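Local structure of engineered Protein OR366 (Synthetic construct, 4RZP) at residues E5-Q19 and D42-H55. The protein is an engineered armadillo-like repeat protein of no known natural function, a de novo solenoid of stacked helices probably made to explore repeat-protein design. Residues are numbered along the deposited sequence; the frame is centred on the assembly and turned at random.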
# COMPACT_ATOMS: atom_id res chain seq x y z
N GLU A 5 -21.66 -8.04 14.92
CA GLU A 5 -21.54 -9.44 14.55
C GLU A 5 -22.62 -9.88 13.55
O GLU A 5 -22.41 -10.81 12.78
CB GLU A 5 -21.60 -10.33 15.78
CG GLU A 5 -20.51 -10.05 16.78
CD GLU A 5 -20.52 -11.02 17.94
OE1 GLU A 5 -21.60 -11.20 18.55
OE2 GLU A 5 -19.45 -11.59 18.24
N LYS A 6 -23.77 -9.21 13.57
CA LYS A 6 -24.80 -9.52 12.60
C LYS A 6 -24.36 -8.99 11.23
O LYS A 6 -24.86 -9.42 10.19
CB LYS A 6 -26.15 -8.94 13.03
CG LYS A 6 -26.52 -9.26 14.48
CD LYS A 6 -27.95 -8.84 14.84
CE LYS A 6 -28.97 -9.72 14.13
NZ LYS A 6 -30.37 -9.46 14.57
N LEU A 7 -23.43 -8.06 11.24
CA LEU A 7 -22.84 -7.57 10.01
C LEU A 7 -21.95 -8.64 9.45
O LEU A 7 -22.12 -9.03 8.29
CB LEU A 7 -22.06 -6.28 10.24
CG LEU A 7 -22.91 -5.01 10.34
CD1 LEU A 7 -22.01 -3.80 10.42
CD2 LEU A 7 -23.85 -4.88 9.17
N VAL A 8 -21.01 -9.13 10.25
CA VAL A 8 -20.16 -10.23 9.79
C VAL A 8 -21.04 -11.37 9.29
O VAL A 8 -20.72 -12.03 8.30
CB VAL A 8 -19.20 -10.75 10.89
CG1 VAL A 8 -18.37 -11.92 10.39
CG2 VAL A 8 -18.28 -9.64 11.41
N GLU A 9 -22.16 -11.59 9.96
CA GLU A 9 -23.13 -12.55 9.48
C GLU A 9 -23.53 -12.23 8.03
O GLU A 9 -23.23 -12.99 7.10
CB GLU A 9 -24.37 -12.58 10.40
CG GLU A 9 -25.49 -13.56 9.99
CD GLU A 9 -25.02 -15.00 9.78
OE1 GLU A 9 -23.85 -15.33 10.08
OE2 GLU A 9 -25.84 -15.82 9.30
N LEU A 10 -24.16 -11.08 7.83
CA LEU A 10 -24.54 -10.64 6.49
C LEU A 10 -23.47 -10.78 5.40
O LEU A 10 -23.82 -10.86 4.23
CB LEU A 10 -24.97 -9.18 6.53
CG LEU A 10 -26.21 -8.78 7.31
CD1 LEU A 10 -26.60 -7.40 6.85
CD2 LEU A 10 -27.33 -9.76 7.09
N LEU A 11 -22.19 -10.78 5.76
CA LEU A 11 -21.12 -10.92 4.78
C LEU A 11 -21.19 -12.29 4.14
O LEU A 11 -20.74 -12.50 3.01
CB LEU A 11 -19.75 -10.73 5.41
CG LEU A 11 -19.35 -9.33 5.89
CD1 LEU A 11 -18.05 -9.39 6.69
CD2 LEU A 11 -19.20 -8.35 4.72
N THR A 12 -21.76 -13.24 4.88
CA THR A 12 -21.77 -14.63 4.47
C THR A 12 -22.90 -14.94 3.49
O THR A 12 -23.04 -16.07 3.04
CB THR A 12 -21.86 -15.55 5.71
OG1 THR A 12 -23.14 -15.42 6.33
CG2 THR A 12 -20.81 -15.16 6.72
N HIS A 13 -23.70 -13.92 3.15
CA HIS A 13 -24.83 -14.07 2.22
C HIS A 13 -24.40 -13.95 0.76
O HIS A 13 -23.44 -13.27 0.42
CB HIS A 13 -25.91 -13.02 2.49
CG HIS A 13 -26.68 -13.23 3.76
ND1 HIS A 13 -27.83 -12.52 4.06
CD2 HIS A 13 -26.45 -14.05 4.81
CE1 HIS A 13 -28.28 -12.91 5.24
NE2 HIS A 13 -27.46 -13.83 5.72
N ASP A 14 -25.16 -14.60 -0.11
CA ASP A 14 -24.75 -14.76 -1.50
C ASP A 14 -25.18 -13.60 -2.39
O ASP A 14 -24.81 -13.53 -3.55
CB ASP A 14 -25.30 -16.07 -2.04
CG ASP A 14 -24.95 -17.25 -1.16
OD1 ASP A 14 -23.73 -17.54 -1.02
OD2 ASP A 14 -25.88 -17.86 -0.58
N ASP A 15 -25.94 -12.67 -1.84
CA ASP A 15 -26.33 -11.51 -2.63
C ASP A 15 -25.18 -10.51 -2.73
O ASP A 15 -24.48 -10.24 -1.75
CB ASP A 15 -27.56 -10.84 -2.03
CG ASP A 15 -27.96 -9.60 -2.80
OD1 ASP A 15 -27.90 -9.66 -4.05
OD2 ASP A 15 -28.33 -8.59 -2.17
N SER A 16 -24.99 -9.96 -3.93
CA SER A 16 -23.93 -8.99 -4.19
C SER A 16 -24.12 -7.70 -3.39
O SER A 16 -23.19 -7.24 -2.75
CB SER A 16 -23.87 -8.65 -5.67
OG SER A 16 -23.74 -9.83 -6.44
N LYS A 17 -25.31 -7.13 -3.44
CA LYS A 17 -25.59 -5.90 -2.71
C LYS A 17 -25.50 -6.17 -1.21
O LYS A 17 -25.10 -5.30 -0.45
CB LYS A 17 -26.97 -5.32 -3.06
CG LYS A 17 -27.30 -5.34 -4.54
CD LYS A 17 -27.93 -6.67 -4.98
CE LYS A 17 -27.90 -6.83 -6.50
NZ LYS A 17 -28.41 -8.16 -6.97
N THR A 18 -25.87 -7.37 -0.80
CA THR A 18 -25.83 -7.70 0.62
C THR A 18 -24.39 -7.71 1.11
O THR A 18 -24.07 -7.05 2.09
CB THR A 18 -26.50 -9.05 0.93
OG1 THR A 18 -27.91 -8.95 0.70
CG2 THR A 18 -26.23 -9.46 2.37
N GLN A 19 -23.53 -8.45 0.42
CA GLN A 19 -22.13 -8.48 0.78
C GLN A 19 -21.54 -7.07 0.76
O GLN A 19 -21.03 -6.61 1.77
CB GLN A 19 -21.34 -9.39 -0.15
CG GLN A 19 -21.88 -10.79 -0.19
CD GLN A 19 -21.04 -11.73 -1.01
OE1 GLN A 19 -20.51 -11.36 -2.06
NE2 GLN A 19 -20.93 -12.97 -0.56
N ASP A 42 -12.81 -8.50 17.04
CA ASP A 42 -13.30 -9.60 17.85
C ASP A 42 -14.71 -10.04 17.45
O ASP A 42 -15.16 -11.13 17.82
CB ASP A 42 -13.25 -9.23 19.33
CG ASP A 42 -11.86 -9.38 19.91
OD1 ASP A 42 -11.25 -10.44 19.65
OD2 ASP A 42 -11.37 -8.47 20.61
N ALA A 43 -15.39 -9.20 16.67
CA ALA A 43 -16.65 -9.62 16.05
C ALA A 43 -16.37 -10.56 14.86
O ALA A 43 -17.29 -11.00 14.18
CB ALA A 43 -17.47 -8.40 15.61
N GLY A 44 -15.09 -10.85 14.63
CA GLY A 44 -14.68 -11.84 13.64
C GLY A 44 -14.79 -11.44 12.17
O GLY A 44 -14.92 -12.30 11.29
N ALA A 45 -14.73 -10.14 11.91
CA ALA A 45 -14.85 -9.59 10.57
C ALA A 45 -13.79 -10.12 9.61
O ALA A 45 -14.03 -10.23 8.40
CB ALA A 45 -14.78 -8.07 10.62
N LEU A 46 -12.62 -10.47 10.14
CA LEU A 46 -11.47 -10.69 9.28
C LEU A 46 -11.54 -11.94 8.41
O LEU A 46 -11.25 -11.85 7.24
CB LEU A 46 -10.21 -10.72 10.11
CG LEU A 46 -9.96 -9.35 10.72
CD1 LEU A 46 -8.65 -9.36 11.44
CD2 LEU A 46 -9.99 -8.28 9.62
N GLU A 47 -11.89 -13.09 8.97
CA GLU A 47 -12.09 -14.27 8.13
C GLU A 47 -13.02 -13.93 6.96
O GLU A 47 -12.66 -14.11 5.79
CB GLU A 47 -12.67 -15.44 8.93
CG GLU A 47 -11.67 -16.13 9.86
CD GLU A 47 -11.07 -15.21 10.93
OE1 GLU A 47 -11.82 -14.57 11.71
OE2 GLU A 47 -9.82 -15.12 11.00
N LYS A 48 -14.20 -13.40 7.29
CA LYS A 48 -15.24 -13.13 6.30
C LYS A 48 -14.82 -12.10 5.26
O LYS A 48 -15.07 -12.27 4.06
CB LYS A 48 -16.54 -12.66 6.99
CG LYS A 48 -17.55 -13.78 7.31
CD LYS A 48 -16.99 -14.73 8.36
CE LYS A 48 -18.02 -15.77 8.78
NZ LYS A 48 -17.49 -16.62 9.88
N LEU A 49 -14.20 -11.02 5.72
CA LEU A 49 -13.76 -9.98 4.81
C LEU A 49 -12.77 -10.53 3.80
O LEU A 49 -12.93 -10.34 2.60
CB LEU A 49 -13.14 -8.81 5.57
CG LEU A 49 -14.13 -7.81 6.17
CD1 LEU A 49 -13.37 -6.75 6.94
CD2 LEU A 49 -14.97 -7.17 5.09
N VAL A 50 -11.75 -11.23 4.29
CA VAL A 50 -10.72 -11.78 3.42
C VAL A 50 -11.28 -12.70 2.32
O VAL A 50 -10.84 -12.65 1.17
CB VAL A 50 -9.67 -12.54 4.25
CG1 VAL A 50 -8.68 -13.23 3.35
CG2 VAL A 50 -8.93 -11.56 5.14
N GLU A 51 -12.27 -13.51 2.65
CA GLU A 51 -12.85 -14.40 1.66
C GLU A 51 -13.67 -13.67 0.60
O GLU A 51 -13.77 -14.15 -0.52
CB GLU A 51 -13.71 -15.46 2.33
CG GLU A 51 -12.88 -16.61 2.85
CD GLU A 51 -13.70 -17.77 3.35
OE1 GLU A 51 -14.64 -18.17 2.62
OE2 GLU A 51 -13.42 -18.28 4.46
N LEU A 52 -14.23 -12.52 0.94
CA LEU A 52 -14.89 -11.69 -0.08
C LEU A 52 -13.90 -11.27 -1.17
O LEU A 52 -14.29 -10.96 -2.28
CB LEU A 52 -15.50 -10.43 0.55
CG LEU A 52 -16.70 -10.55 1.50
CD1 LEU A 52 -17.19 -9.16 1.82
CD2 LEU A 52 -17.83 -11.38 0.91
N LEU A 53 -12.61 -11.26 -0.85
CA LEU A 53 -11.63 -10.82 -1.83
C LEU A 53 -11.50 -11.80 -3.00
O LEU A 53 -10.94 -11.45 -4.04
CB LEU A 53 -10.27 -10.63 -1.15
CG LEU A 53 -10.25 -9.75 0.11
CD1 LEU A 53 -8.83 -9.60 0.62
CD2 LEU A 53 -10.86 -8.39 -0.17
N THR A 54 -11.99 -13.03 -2.83
CA THR A 54 -11.91 -14.04 -3.88
C THR A 54 -13.21 -14.18 -4.71
O THR A 54 -13.25 -14.98 -5.64
CB THR A 54 -11.54 -15.43 -3.29
OG1 THR A 54 -12.70 -16.07 -2.73
CG2 THR A 54 -10.50 -15.29 -2.21
N HIS A 55 -14.26 -13.43 -4.37
CA HIS A 55 -15.45 -13.41 -5.22
C HIS A 55 -15.16 -12.45 -6.36
O HIS A 55 -14.68 -11.35 -6.10
CB HIS A 55 -16.72 -12.98 -4.47
CG HIS A 55 -17.09 -13.87 -3.32
ND1 HIS A 55 -18.15 -13.59 -2.47
CD2 HIS A 55 -16.53 -15.02 -2.85
CE1 HIS A 55 -18.24 -14.53 -1.55
NE2 HIS A 55 -17.27 -15.41 -1.75
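Two helices of an armadillo-like solenoid pack side by side here: helix 45-52 runs beside helix 3-11, their segments 9.3 Å apart at closest approach and 27° from parallel. Val8 enters where helix 34-42 hands over to helix 45-52. Its CG1, anti to the backbone N (chi1 178°), meets Gly44 O and Lys48 CG, while CG2 lies 3.5 Å from Ala45 CA; a small branched residue suits this close backbone. Gly44, with positive phi, ends a helix in a Schellman motif, a conformation glycine adopts readily. One turn on, leucine suits Leu11 because its two methyls reach different partners: CD1 rests on Lys48 CB and near Leu49 CD2, and CD2 meets Leu52 CD1 at 3.6 Å. Lys48 bends at chi2, its long aliphatic stem lying across Val8 and against Thr12 CG2, 3.5 Å from Lys48 CE. At the far end, Gln19 offers both acceptor and donor while its CD packs on Leu52 CD2. His55 ND1 donates to Gln19 OE1 (3.3 Å), meeting the oxygen well to the side (C=O...donor angle 102°). Leucine in place of Gln19 would probably leave His55 ND1 without this acceptor and His13 O without its weak donor. The contact thus joins an apolar seam to a buried amide whose oxygen takes the His55 N-H and whose nitrogen gives a weak bond to His13 O, a modest polar link between the two turns.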